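Local coordinates for protein histidine--tRNA ligase (PDB 1QE0) that catalyses the ATP-dependent attachment of L-histidine to tRNA(His), releasing AMP and diphosphate, as a homodimeric class II aminoacyl-tRNA synthetase, at residues A[19-24]-A[152-157]; A[346-351]-A[382-387]; A[355-360]-A[413-418]; A[396-401]-A[407-412]. All blocks are in the same frame, centred on the assembly; numbering follows the deposited sequence.

Contact 1: residues A[19-24]-A[152-157]; sequences WRYIEN and QSFGLK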
loop_
_atom_site.group_PDB
_atom_site.type_symbol
_atom_site.label_atom_id
_atom_site.label_comp_id
_atom_site.label_asym_id
_atom_site.label_seq_id
_atom_site.Cartn_x
_atom_site.Cartn_y
_atom_site.Cartn_z
ATOM N N TRP A 19 5.407 -8.239 -0.090
ATOM C CA TRP A 19 4.317 -7.341 0.323
ATOM C C TRP A 19 4.005 -6.371 -0.816
ATOM O O TRP A 19 2.843 -6.187 -1.171
ATOM C CB TRP A 19 4.702 -6.507 1.545
ATOM C CG TRP A 19 4.540 -7.203 2.809
ATOM C CD1 TRP A 19 5.348 -8.176 3.317
ATOM C CD2 TRP A 19 3.467 -7.048 3.735
ATOM N NE1 TRP A 19 4.835 -8.647 4.510
ATOM C CE2 TRP A 19 3.681 -7.965 4.787
ATOM C CE3 TRP A 19 2.346 -6.221 3.783
ATOM C CZ2 TRP A 19 2.806 -8.080 5.866
ATOM C CZ3 TRP A 19 1.479 -6.337 4.860
ATOM C CH2 TRP A 19 1.716 -7.252 5.885
ATOM N N ARG A 20 5.037 -5.747 -1.384
ATOM C CA ARG A 20 4.828 -4.798 -2.472
ATOM C C ARG A 20 4.223 -5.443 -3.687
ATOM O O ARG A 20 3.450 -4.813 -4.400
ATOM C CB ARG A 20 6.103 -4.084 -2.857
ATOM C CG ARG A 20 6.677 -3.284 -1.717
ATOM C CD ARG A 20 7.708 -2.348 -2.245
ATOM N NE ARG A 20 8.729 -3.066 -2.994
ATOM C CZ ARG A 20 9.901 -3.365 -2.476
ATOM N NH1 ARG A 20 10.806 -4.017 -3.174
ATOM N NH2 ARG A 20 10.170 -2.979 -1.248
ATOM N N TYR A 21 4.579 -6.692 -3.942
ATOM C CA TYR A 21 3.999 -7.403 -5.076
ATOM C C TYR A 21 2.476 -7.562 -4.879
ATOM O O TYR A 21 1.667 -7.270 -5.785
ATOM C CB TYR A 21 4.656 -8.770 -5.210
ATOM C CG TYR A 21 4.076 -9.561 -6.323
ATOM C CD1 TYR A 21 3.025 -10.439 -6.095
ATOM C CD2 TYR A 21 4.572 -9.448 -7.601
ATOM C CE1 TYR A 21 2.492 -11.183 -7.096
ATOM C CE2 TYR A 21 4.025 -10.210 -8.638
ATOM C CZ TYR A 21 2.991 -11.075 -8.361
ATOM O OH TYR A 21 2.465 -11.878 -9.331
ATOM N N ILE A 22 2.113 -8.061 -3.701
ATOM C CA ILE A 22 0.732 -8.259 -3.325
ATOM C C ILE A 22 -0.014 -6.914 -3.308
ATOM O O ILE A 22 -1.035 -6.760 -3.972
ATOM C CB ILE A 22 0.673 -8.948 -1.970
ATOM C CG1 ILE A 22 1.049 -10.409 -2.161
ATOM C CG2 ILE A 22 -0.703 -8.802 -1.346
ATOM C CD1 ILE A 22 1.285 -11.154 -0.877
ATOM N N GLU A 23 0.515 -5.947 -2.573
ATOM C CA GLU A 23 -0.097 -4.634 -2.499
ATOM C C GLU A 23 -0.332 -4.047 -3.872
ATOM O O GLU A 23 -1.417 -3.531 -4.129
ATOM C CB GLU A 23 0.757 -3.664 -1.691
ATOM C CG GLU A 23 0.913 -4.100 -0.277
ATOM C CD GLU A 23 1.961 -3.319 0.490
ATOM O OE1 GLU A 23 2.821 -2.636 -0.127
ATOM O OE2 GLU A 23 1.910 -3.398 1.739
ATOM N N ASN A 24 0.650 -4.144 -4.763
ATOM C CA ASN A 24 0.497 -3.580 -6.104
ATOM C C ASN A 24 -0.552 -4.310 -6.913
ATOM O O ASN A 24 -1.345 -3.698 -7.627
ATOM C CB ASN A 24 1.817 -3.527 -6.874
ATOM C CG ASN A 24 1.653 -2.932 -8.296
ATOM O OD1 ASN A 24 1.791 -3.633 -9.302
ATOM N ND2 ASN A 24 1.385 -1.627 -8.373
ATOM N N GLN A 152 -7.745 -15.847 -6.283
ATOM C CA GLN A 152 -7.412 -16.652 -7.445
ATOM C C GLN A 152 -6.350 -15.974 -8.285
ATOM O O GLN A 152 -5.592 -16.634 -8.965
ATOM C CB GLN A 152 -8.637 -16.923 -8.304
ATOM C CG GLN A 152 -9.725 -17.759 -7.624
ATOM C CD GLN A 152 -10.765 -18.239 -8.614
ATOM O OE1 GLN A 152 -11.284 -17.452 -9.414
ATOM N NE2 GLN A 152 -11.062 -19.534 -8.589
ATOM N N SER A 153 -6.232 -14.661 -8.201
ATOM C CA SER A 153 -5.249 -13.994 -9.026
ATOM C C SER A 153 -3.832 -14.366 -8.598
ATOM O O SER A 153 -2.873 -14.210 -9.356
ATOM C CB SER A 153 -5.471 -12.463 -9.040
ATOM O OG SER A 153 -5.240 -11.817 -7.794
ATOM N N PHE A 154 -3.701 -14.856 -7.374
ATOM C CA PHE A 154 -2.391 -15.204 -6.873
ATOM C C PHE A 154 -2.068 -16.662 -7.089
ATOM O O PHE A 154 -0.980 -17.104 -6.749
ATOM C CB PHE A 154 -2.282 -14.847 -5.391
ATOM C CG PHE A 154 -2.194 -13.376 -5.135
ATOM C CD1 PHE A 154 -1.027 -12.672 -5.464
ATOM C CD2 PHE A 154 -3.264 -12.688 -4.582
ATOM C CE1 PHE A 154 -0.921 -11.316 -5.245
ATOM C CE2 PHE A 154 -3.178 -11.318 -4.349
ATOM C CZ PHE A 154 -2.000 -10.625 -4.683
ATOM N N GLY A 155 -3.034 -17.418 -7.591
ATOM C CA GLY A 155 -2.822 -18.830 -7.849
ATOM C C GLY A 155 -3.294 -19.784 -6.768
ATOM O O GLY A 155 -3.098 -20.997 -6.885
ATOM N N LEU A 156 -3.858 -19.256 -5.686
ATOM C CA LEU A 156 -4.352 -20.107 -4.612
ATOM C C LEU A 156 -5.383 -20.980 -5.247
ATOM O O LEU A 156 -6.062 -20.562 -6.178
ATOM C CB LEU A 156 -4.985 -19.292 -3.515
ATOM C CG LEU A 156 -4.106 -18.906 -2.333
ATOM C CD1 LEU A 156 -2.746 -19.538 -2.453
ATOM C CD2 LEU A 156 -4.030 -17.391 -2.208
ATOM N N LYS A 157 -5.543 -22.183 -4.726
ATOM C CA LYS A 157 -6.474 -23.076 -5.357
ATOM C C LYS A 157 -7.419 -23.888 -4.542
ATOM O O LYS A 157 -8.364 -24.426 -5.104
ATOM C CB LYS A 157 -5.717 -24.016 -6.280
ATOM C CG LYS A 157 -5.979 -23.802 -7.757
ATOM C CD LYS A 157 -4.837 -24.419 -8.528
ATOM C CE LYS A 157 -3.570 -23.588 -8.368
ATOM N NZ LYS A 157 -3.500 -22.678 -9.509
#
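Ile22 and Phe154 mark the closest backbone approach, with their CA atoms 8.4 Å apart: residues 19-24 are a run of the long helix 13-33, while 152-157 carry the end of helix 137-153 and the loop after it. Both belong to the class II synthetase catalytic domain, and the second helix terminates in a Schellman motif, with Gly155 at positive phi and its N bonded back to Gln152 O. The bridging side chain is Phe154, just ahead of that glycine. With CG beside the backbone N and anti to the carbonyl carbon (chi1 -72°), its ring reaches out to the flank of helix 13-33 and presents the CE1 and CZ end. Phe154 CZ lies 3.9 Å from Ile22 CA, so the ring also meets the helix backbone. The side chains of Ile22 and Phe154 cross at about a right angle, and Ile22 CG1 lies 3.8 Å from Phe154 CE1. Ile22 also packs on Ile310 and Leu314 of helix 310-319. Around the helix, Arg20 and Glu23 form salt bridges with Glu37 and Arg39 of the second subunit. Tyr21 CE1 sits in the plane of the Phe154 ring, at its edge, 3.9 Å from Phe154 CE1.

Contact 2: residues A[346-351]-A[382-387]; sequences VKLLNH and FTIVIG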
loop_
_atom_site.group_PDB
_atom_site.type_symbol
_atom_site.label_atom_id
_atom_site.label_comp_id
_atom_site.label_asym_id
_atom_site.label_seq_id
_atom_site.Cartn_x
_atom_site.Cartn_y
_atom_site.Cartn_z
ATOM N N VAL A 346 31.611 5.510 -11.344
ATOM C CA VAL A 346 30.681 6.447 -10.684
ATOM C C VAL A 346 29.783 7.170 -11.669
ATOM O O VAL A 346 28.577 7.165 -11.500
ATOM C CB VAL A 346 31.394 7.465 -9.729
ATOM C CG1 VAL A 346 30.391 8.433 -9.147
ATOM C CG2 VAL A 346 32.036 6.726 -8.570
ATOM N N LYS A 347 30.356 7.771 -12.701
ATOM C CA LYS A 347 29.562 8.434 -13.717
ATOM C C LYS A 347 28.691 7.362 -14.395
ATOM O O LYS A 347 27.489 7.548 -14.568
ATOM C CB LYS A 347 30.455 9.063 -14.781
ATOM C CG LYS A 347 31.620 9.918 -14.289
ATOM C CD LYS A 347 32.384 10.470 -15.495
ATOM C CE LYS A 347 33.716 11.051 -15.106
ATOM N NZ LYS A 347 34.810 10.060 -15.017
ATOM N N LEU A 348 29.297 6.230 -14.746
ATOM C CA LEU A 348 28.594 5.109 -15.397
ATOM C C LEU A 348 27.317 4.690 -14.665
ATOM O O LEU A 348 26.262 4.546 -15.264
ATOM C CB LEU A 348 29.520 3.895 -15.519
ATOM C CG LEU A 348 29.007 2.646 -16.254
ATOM C CD1 LEU A 348 28.608 3.005 -17.680
ATOM C CD2 LEU A 348 30.062 1.551 -16.289
ATOM N N LEU A 349 27.443 4.474 -13.366
ATOM C CA LEU A 349 26.354 4.078 -12.490
ATOM C C LEU A 349 25.236 5.097 -12.547
ATOM O O LEU A 349 24.066 4.752 -12.643
ATOM C CB LEU A 349 26.880 4.040 -11.085
ATOM C CG LEU A 349 26.523 2.820 -10.335
ATOM C CD1 LEU A 349 26.755 1.703 -11.225
ATOM C CD2 LEU A 349 27.427 2.725 -9.139
ATOM N N ASN A 350 25.606 6.358 -12.388
ATOM C CA ASN A 350 24.664 7.454 -12.428
ATOM C C ASN A 350 23.953 7.374 -13.774
ATOM O O ASN A 350 22.739 7.549 -13.872
ATOM C CB ASN A 350 25.461 8.741 -12.307
ATOM C CG ASN A 350 24.732 9.949 -12.834
ATOM O OD1 ASN A 350 23.703 10.346 -12.280
ATOM N ND2 ASN A 350 25.277 10.570 -13.895
ATOM N N HIS A 351 24.697 6.982 -14.803
ATOM C CA HIS A 351 24.149 6.876 -16.156
ATOM C C HIS A 351 23.107 5.792 -16.290
ATOM O O HIS A 351 21.997 6.004 -16.768
ATOM C CB HIS A 351 25.258 6.589 -17.165
ATOM C CG HIS A 351 25.117 7.374 -18.427
ATOM N ND1 HIS A 351 24.497 6.876 -19.568
ATOM C CD2 HIS A 351 25.381 8.678 -18.664
ATOM C CE1 HIS A 351 24.381 7.856 -20.439
ATOM N NE2 HIS A 351 24.906 8.961 -19.922
ATOM N N PHE A 382 24.360 -9.694 -14.881
ATOM C CA PHE A 382 25.595 -9.523 -15.638
ATOM C C PHE A 382 26.635 -8.850 -14.807
ATOM O O PHE A 382 26.321 -8.298 -13.757
ATOM C CB PHE A 382 25.359 -8.689 -16.876
ATOM C CG PHE A 382 24.345 -9.266 -17.764
ATOM C CD1 PHE A 382 24.721 -10.018 -18.850
ATOM C CD2 PHE A 382 23.009 -9.138 -17.459
ATOM C CE1 PHE A 382 23.763 -10.651 -19.626
ATOM C CE2 PHE A 382 22.053 -9.761 -18.217
ATOM C CZ PHE A 382 22.430 -10.523 -19.307
ATOM N N THR A 383 27.860 -8.841 -15.316
ATOM C CA THR A 383 28.987 -8.246 -14.632
ATOM C C THR A 383 29.937 -7.647 -15.655
ATOM O O THR A 383 29.849 -7.935 -16.848
ATOM C CB THR A 383 29.694 -9.321 -13.797
ATOM O OG1 THR A 383 29.174 -9.315 -12.468
ATOM C CG2 THR A 383 31.170 -9.130 -13.744
ATOM N N ILE A 384 30.736 -6.687 -15.200
ATOM C CA ILE A 384 31.773 -6.073 -16.026
ATOM C C ILE A 384 32.924 -5.682 -15.086
ATOM O O ILE A 384 32.687 -5.373 -13.900
ATOM C CB ILE A 384 31.311 -4.837 -16.829
ATOM C CG1 ILE A 384 30.863 -3.737 -15.910
ATOM C CG2 ILE A 384 30.258 -5.184 -17.823
ATOM C CD1 ILE A 384 30.628 -2.480 -16.668
ATOM N N VAL A 385 34.164 -5.809 -15.584
ATOM C CA VAL A 385 35.371 -5.466 -14.820
ATOM C C VAL A 385 36.043 -4.357 -15.591
ATOM O O VAL A 385 36.561 -4.615 -16.675
ATOM C CB VAL A 385 36.360 -6.638 -14.745
ATOM C CG1 VAL A 385 37.608 -6.227 -13.935
ATOM C CG2 VAL A 385 35.693 -7.888 -14.127
ATOM N N ILE A 386 35.937 -3.120 -15.103
ATOM C CA ILE A 386 36.534 -1.969 -15.772
ATOM C C ILE A 386 37.888 -1.732 -15.163
ATOM O O ILE A 386 38.014 -1.595 -13.949
ATOM C CB ILE A 386 35.721 -0.675 -15.597
ATOM C CG1 ILE A 386 34.274 -0.864 -16.030
ATOM C CG2 ILE A 386 36.299 0.417 -16.466
ATOM C CD1 ILE A 386 33.435 0.338 -15.756
ATOM N N GLY A 387 38.892 -1.704 -16.024
ATOM C CA GLY A 387 40.263 -1.481 -15.610
ATOM C C GLY A 387 40.816 -0.496 -16.611
ATOM O O GLY A 387 40.146 -0.191 -17.584
#
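Leu348 lies over Ile386, their CA atoms 10.6 Å apart, where helix 338-353 packs across strand 382-386. This is a helix-on-sheet layer of the alpha/beta anticodon-binding domain; the strand is the middle one of five, between 332-336 and 396-400. At such a spacing the backbones are bridged by long aliphatic side chains alone, and all three that meet here are buried. Leu348 points at the strand, while Ile384 and Ile386, two apart on the strand, both point from the same sheet face toward the helix. Leu348 has CG turned away from the backbone N, beside the carbonyl carbon (chi1 -176°), which directs the isobutyl group toward the strand. It touches both isoleucines with a single methyl, CD2. Ile384 meets it tip to tip, whereas Ile386 crosses it at a slant. Beside these residues Leu348 and Leu349 also rest on Ile334 of strand 332-336, and Leu349 goes on to strand 359-361. On another side of the helix Val346 packs on Tyr241 and Asn350 on Leu245 of the second subunit. Of the two methyl contacts the nearer is Leu348 CD2 to Ile386 CD1, at 3.6 Å; from the same CD2, Ile384 CD1 is 4.1 Å away.

Contact 3: residues A[355-360]-A[413-418]; sequences NGIKAD and ALVEYF
Ile357 is the largest contributor to this contact, its side chain directed at the helix of residues 413-418 from the loop that leads into strand 359-361. Its CG1 sits beside the backbone N and anti to the carbonyl carbon (chi1 -76°), an orientation that sends the ethyl branch across to the helix. There Ile357 CG1 comes within 3.9 Å of Phe418 CB, the two side chains crossing at about a right angle. Phe418 meets Ile357 through its CB, while its ring runs on away from the loop; Leu414 O lies in the plane of that ring, at its edge. The tip of the isoleucine meets Val415 instead, with Ile357 CD1 4.1 Å from Val415 O. In the anticodon-binding domain this seats the C-terminal helix 413-419 against the connection between helix 338-353 and strand 359-361. Phe418 goes on to pack edge-to-face with Phe382 and touches Leu332 and Val398, all three on strands of the domain's sheet. At the more exposed margin Asn355 turns toward Val415, and Asn355 ND2 lies 4.2 Å from Val415 CG1. The same ND2 hydrogen-bonds to His351 O, which ties the amide to the last turn of helix 338-353.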
loop_
_atom_site.group_PDB
_atom_site.type_symbol
_atom_site.label_atom_id
_atom_site.label_comp_id
_atom_site.label_asym_id
_atom_site.label_seq_id
_atom_site.Cartn_x
_atom_site.Cartn_y
_atom_site.Cartn_z
ATOM N N ASN A 355 18.572 5.488 -16.437
ATOM C CA ASN A 355 17.974 4.833 -17.580
ATOM C C ASN A 355 17.223 3.558 -17.256
ATOM O O ASN A 355 17.071 2.702 -18.105
ATOM C CB ASN A 355 19.026 4.549 -18.625
ATOM C CG ASN A 355 19.340 5.747 -19.464
ATOM O OD1 ASN A 355 18.845 5.864 -20.568
ATOM N ND2 ASN A 355 20.183 6.639 -18.963
ATOM N N GLY A 356 16.785 3.413 -16.015
ATOM C CA GLY A 356 16.019 2.238 -15.642
ATOM C C GLY A 356 16.762 0.929 -15.571
ATOM O O GLY A 356 16.133 -0.125 -15.638
ATOM N N ILE A 357 18.089 0.987 -15.532
ATOM C CA ILE A 357 18.916 -0.208 -15.406
ATOM C C ILE A 357 19.246 -0.336 -13.930
ATOM O O ILE A 357 19.558 0.647 -13.305
ATOM C CB ILE A 357 20.253 -0.075 -16.170
ATOM C CG1 ILE A 357 20.011 -0.250 -17.657
ATOM C CG2 ILE A 357 21.250 -1.136 -15.689
ATOM C CD1 ILE A 357 20.130 0.981 -18.444
ATOM N N LYS A 358 19.142 -1.525 -13.354
ATOM C CA LYS A 358 19.477 -1.676 -11.936
ATOM C C LYS A 358 20.940 -2.025 -11.897
ATOM O O LYS A 358 21.297 -3.115 -12.328
ATOM C CB LYS A 358 18.700 -2.807 -11.284
ATOM C CG LYS A 358 17.259 -2.551 -11.171
ATOM C CD LYS A 358 16.503 -3.480 -12.040
ATOM C CE LYS A 358 16.311 -4.819 -11.392
ATOM N NZ LYS A 358 15.567 -5.798 -12.284
ATOM N N ALA A 359 21.776 -1.131 -11.372
ATOM C CA ALA A 359 23.207 -1.383 -11.342
ATOM C C ALA A 359 23.777 -1.068 -9.985
ATOM O O ALA A 359 23.102 -0.470 -9.146
ATOM C CB ALA A 359 23.912 -0.561 -12.423
ATOM N N ASP A 360 24.987 -1.548 -9.725
ATOM C CA ASP A 360 25.644 -1.260 -8.466
ATOM C C ASP A 360 27.074 -1.595 -8.633
ATOM O O ASP A 360 27.419 -2.363 -9.504
ATOM C CB ASP A 360 25.050 -2.008 -7.300
ATOM C CG ASP A 360 25.044 -1.171 -6.043
ATOM O OD1 ASP A 360 24.684 -1.673 -4.951
ATOM O OD2 ASP A 360 25.412 0.015 -6.145
ATOM N N ALA A 413 28.657 1.795 -25.591
ATOM C CA ALA A 413 27.420 1.063 -25.723
ATOM C C ALA A 413 26.819 0.699 -24.379
ATOM O O ALA A 413 25.609 0.733 -24.264
ATOM C CB ALA A 413 27.593 -0.156 -26.569
ATOM N N LEU A 414 27.595 0.487 -23.330
ATOM C CA LEU A 414 27.016 0.035 -22.073
ATOM C C LEU A 414 25.587 0.489 -21.702
ATOM O O LEU A 414 24.759 -0.362 -21.439
ATOM C CB LEU A 414 27.936 0.282 -20.915
ATOM C CG LEU A 414 28.236 -0.939 -20.050
ATOM C CD1 LEU A 414 27.028 -1.797 -19.920
ATOM C CD2 LEU A 414 29.299 -1.739 -20.688
ATOM N N VAL A 415 25.292 1.764 -21.700
ATOM C CA VAL A 415 23.934 2.162 -21.335
ATOM C C VAL A 415 22.945 1.685 -22.388
ATOM O O VAL A 415 21.943 1.070 -22.080
ATOM C CB VAL A 415 23.709 3.702 -21.064
ATOM C CG1 VAL A 415 23.316 3.895 -19.653
ATOM C CG2 VAL A 415 24.975 4.563 -21.294
ATOM N N GLU A 416 23.290 1.955 -23.644
ATOM C CA GLU A 416 22.510 1.590 -24.832
ATOM C C GLU A 416 22.175 0.120 -24.880
ATOM O O GLU A 416 21.082 -0.284 -25.292
ATOM C CB GLU A 416 23.383 1.803 -26.075
ATOM C CG GLU A 416 23.224 3.091 -26.805
ATOM C CD GLU A 416 21.785 3.369 -27.267
ATOM O OE1 GLU A 416 21.656 3.731 -28.474
ATOM O OE2 GLU A 416 20.815 3.308 -26.430
ATOM N N TYR A 417 23.208 -0.673 -24.660
ATOM C CA TYR A 417 23.171 -2.118 -24.717
ATOM C C TYR A 417 22.352 -2.738 -23.624
ATOM O O TYR A 417 21.877 -3.860 -23.781
ATOM C CB TYR A 417 24.602 -2.609 -24.652
ATOM C CG TYR A 417 24.807 -4.107 -24.722
ATOM C CD1 TYR A 417 25.243 -4.796 -23.608
ATOM C CD2 TYR A 417 24.616 -4.798 -25.922
ATOM C CE1 TYR A 417 25.484 -6.167 -23.660
ATOM C CE2 TYR A 417 24.855 -6.185 -26.019
ATOM C CZ TYR A 417 25.294 -6.865 -24.874
ATOM O OH TYR A 417 25.527 -8.229 -24.874
ATOM N N PHE A 418 22.363 -2.119 -22.452
ATOM C CA PHE A 418 21.591 -2.633 -21.359
ATOM C C PHE A 418 20.197 -2.095 -21.454
ATOM O O PHE A 418 19.257 -2.809 -21.194
ATOM C CB PHE A 418 22.249 -2.381 -20.014
ATOM C CG PHE A 418 23.159 -3.496 -19.581
ATOM C CD1 PHE A 418 22.699 -4.498 -18.736
ATOM C CD2 PHE A 418 24.466 -3.572 -20.046
ATOM C CE1 PHE A 418 23.527 -5.552 -18.359
ATOM C CE2 PHE A 418 25.301 -4.643 -19.662
ATOM C CZ PHE A 418 24.826 -5.622 -18.827
#

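Contact 4: residues A[396-401]-A[407-412]; sequences IDVKNM and ETIELD
Ile396 and Ile409 form an antiparallel hydrogen-bonded pair in the beta hairpin of strands 396-400 and 406-409, which forms one edge of the anticodon-binding domain's sheet. The axes of the short strand segments make an angle of 147° and come within 4.3 Å. Ile396 N bonds to Ile409 O at 2.8 Å, and Ile409 N returns the bond to Ile396 O at 2.9 Å.

The tight side is the apolar face carrying Ile396, Val398 and Ile409. Here Ile396 and Ile409 run alongside each other, Ile396 CD1 against Ile409 CG1, and Val398 CG2 reaches Ile409 CG1 at 3.9 Å. Leu411, past the strand end, crosses Ile396 at about a right angle. Leu414, Tyr417 and Phe418 of helix 413-419 cover this face. Glu407 also starts out on it, but its bent chain leads away from strand 396-400, and OE1 is bound by Tyr417 OH.

The other face is looser, its side chains exposed and joined by a weak bond. Asp397 and Thr408 form a non-hydrogen-bonded pair whose CA atoms are 4.1 Å apart, with side chains running alongside each other. Thr408 OG1 sits beside its backbone N, anti to the carbonyl carbon (chi1 -45°), which brings it next to the carboxylate. The bond made there is the weak one: Thr408 OG1 donates to Asp397 OD1 across 3.2 Å.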
loop_
_atom_site.group_PDB
_atom_site.type_symbol
_atom_site.label_atom_id
_atom_site.label_comp_id
_atom_site.label_asym_id
_atom_site.label_seq_id
_atom_site.Cartn_x
_atom_site.Cartn_y
_atom_site.Cartn_z
ATOM N N ILE A 396 34.608 -3.513 -23.363
ATOM C CA ILE A 396 34.586 -4.440 -22.227
ATOM C C ILE A 396 33.834 -5.703 -22.601
ATOM O O ILE A 396 33.107 -5.753 -23.596
ATOM C CB ILE A 396 33.915 -3.865 -20.925
ATOM C CG1 ILE A 396 32.786 -2.893 -21.244
ATOM C CG2 ILE A 396 34.927 -3.275 -20.004
ATOM C CD1 ILE A 396 31.549 -3.571 -21.795
ATOM N N ASP A 397 34.074 -6.739 -21.819
ATOM C CA ASP A 397 33.411 -8.000 -22.005
ATOM C C ASP A 397 32.327 -8.022 -20.947
ATOM O O ASP A 397 32.597 -7.840 -19.761
ATOM C CB ASP A 397 34.394 -9.164 -21.790
ATOM C CG ASP A 397 35.264 -9.439 -23.012
ATOM O OD1 ASP A 397 35.258 -10.586 -23.532
ATOM O OD2 ASP A 397 35.943 -8.495 -23.466
ATOM N N VAL A 398 31.094 -8.123 -21.401
ATOM C CA VAL A 398 29.937 -8.195 -20.529
ATOM C C VAL A 398 29.607 -9.681 -20.301
ATOM O O VAL A 398 29.042 -10.344 -21.178
ATOM C CB VAL A 398 28.757 -7.489 -21.180
ATOM C CG1 VAL A 398 27.586 -7.424 -20.209
ATOM C CG2 VAL A 398 29.175 -6.103 -21.639
ATOM N N LYS A 399 29.997 -10.211 -19.144
ATOM C CA LYS A 399 29.774 -11.616 -18.840
ATOM C C LYS A 399 28.415 -11.911 -18.243
ATOM O O LYS A 399 28.078 -11.366 -17.188
ATOM C CB LYS A 399 30.848 -12.132 -17.873
ATOM C CG LYS A 399 30.636 -13.586 -17.424
ATOM C CD LYS A 399 31.529 -13.978 -16.236
ATOM C CE LYS A 399 31.245 -15.404 -15.681
ATOM N NZ LYS A 399 31.663 -16.558 -16.576
ATOM N N ASN A 400 27.650 -12.776 -18.916
ATOM C CA ASN A 400 26.339 -13.224 -18.449
ATOM C C ASN A 400 26.691 -14.100 -17.267
ATOM O O ASN A 400 27.334 -15.123 -17.443
ATOM C CB ASN A 400 25.674 -14.083 -19.511
ATOM C CG ASN A 400 24.408 -14.740 -19.025
ATOM O OD1 ASN A 400 24.370 -15.371 -17.973
ATOM N ND2 ASN A 400 23.358 -14.610 -19.804
ATOM N N MET A 401 26.262 -13.734 -16.074
ATOM C CA MET A 401 26.615 -14.504 -14.896
ATOM C C MET A 401 26.032 -15.896 -14.767
ATOM O O MET A 401 26.460 -16.653 -13.894
ATOM C CB MET A 401 26.308 -13.718 -13.634
ATOM C CG MET A 401 27.151 -12.472 -13.516
ATOM S SD MET A 401 28.853 -12.828 -13.077
ATOM C CE MET A 401 28.637 -13.045 -11.283
ATOM N N GLU A 407 30.372 -11.139 -23.669
ATOM C CA GLU A 407 30.057 -10.477 -24.927
ATOM C C GLU A 407 30.867 -9.222 -24.904
ATOM O O GLU A 407 30.831 -8.505 -23.926
ATOM C CB GLU A 407 28.580 -10.161 -25.064
ATOM C CG GLU A 407 27.834 -11.381 -25.489
ATOM C CD GLU A 407 27.049 -11.244 -26.773
ATOM O OE1 GLU A 407 25.989 -10.603 -26.729
ATOM O OE2 GLU A 407 27.426 -11.833 -27.805
ATOM N N THR A 408 31.670 -8.999 -25.938
ATOM C CA THR A 408 32.526 -7.819 -26.013
ATOM C C THR A 408 31.821 -6.675 -26.734
ATOM O O THR A 408 31.364 -6.847 -27.869
ATOM C CB THR A 408 33.796 -8.135 -26.779
ATOM O OG1 THR A 408 34.316 -9.384 -26.333
ATOM C CG2 THR A 408 34.829 -7.072 -26.528
ATOM N N ILE A 409 31.714 -5.518 -26.080
ATOM C CA ILE A 409 31.075 -4.359 -26.702
ATOM C C ILE A 409 31.936 -3.161 -26.364
ATOM O O ILE A 409 32.857 -3.289 -25.552
ATOM C CB ILE A 409 29.645 -4.112 -26.167
ATOM C CG1 ILE A 409 29.684 -3.761 -24.683
ATOM C CG2 ILE A 409 28.763 -5.321 -26.421
ATOM C CD1 ILE A 409 28.381 -3.213 -24.185
ATOM N N GLU A 410 31.701 -2.024 -27.024
ATOM C CA GLU A 410 32.465 -0.813 -26.709
ATOM C C GLU A 410 31.899 -0.210 -25.388
ATOM O O GLU A 410 30.697 -0.342 -25.109
ATOM C CB GLU A 410 32.415 0.197 -27.865
ATOM C CG GLU A 410 31.082 0.876 -28.059
ATOM C CD GLU A 410 31.087 1.913 -29.192
ATOM O OE1 GLU A 410 31.679 3.008 -28.997
ATOM O OE2 GLU A 410 30.474 1.629 -30.266
ATOM N N LEU A 411 32.745 0.459 -24.614
ATOM C CA LEU A 411 32.304 1.020 -23.344
ATOM C C LEU A 411 31.130 1.948 -23.518
ATOM O O LEU A 411 30.193 1.875 -22.720
ATOM C CB LEU A 411 33.455 1.648 -22.573
ATOM C CG LEU A 411 33.862 0.858 -21.338
ATOM C CD1 LEU A 411 35.286 1.114 -21.038
ATOM C CD2 LEU A 411 33.037 1.262 -20.174
ATOM N N ASP A 412 31.132 2.768 -24.560
ATOM C CA ASP A 412 29.995 3.651 -24.804
ATOM C C ASP A 412 28.669 2.910 -24.878
ATOM O O ASP A 412 27.645 3.368 -24.321
ATOM C CB ASP A 412 30.150 4.405 -26.122
ATOM C CG ASP A 412 31.122 5.558 -26.009
ATOM O OD1 ASP A 412 32.275 5.429 -26.431
ATOM O OD2 ASP A 412 30.742 6.602 -25.485
#

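From the N terminus, contact 1 comes first: it closes a loop of 127 residues inside the catalytic domain, tying helix 13-33 to the end of helix 137-153. It is complete before the chain enters the anticodon-binding domain, where contacts 2, 3 and 4 cluster. Contacts 2 and 3 cross, since 355-360 falls between 346-351 and 382-387, while 413-418 comes after both. Contact 4, the short hairpin closure, lies wholly within the span of contact 3 and follows contact 2 in series. Contact 2 sets helix 338-353 on the five-stranded sheet, contact 3 ties helix 413-419 to the loop before strand 359-361, and contact 4 pairs strands 396-400 and 406-409 at one edge.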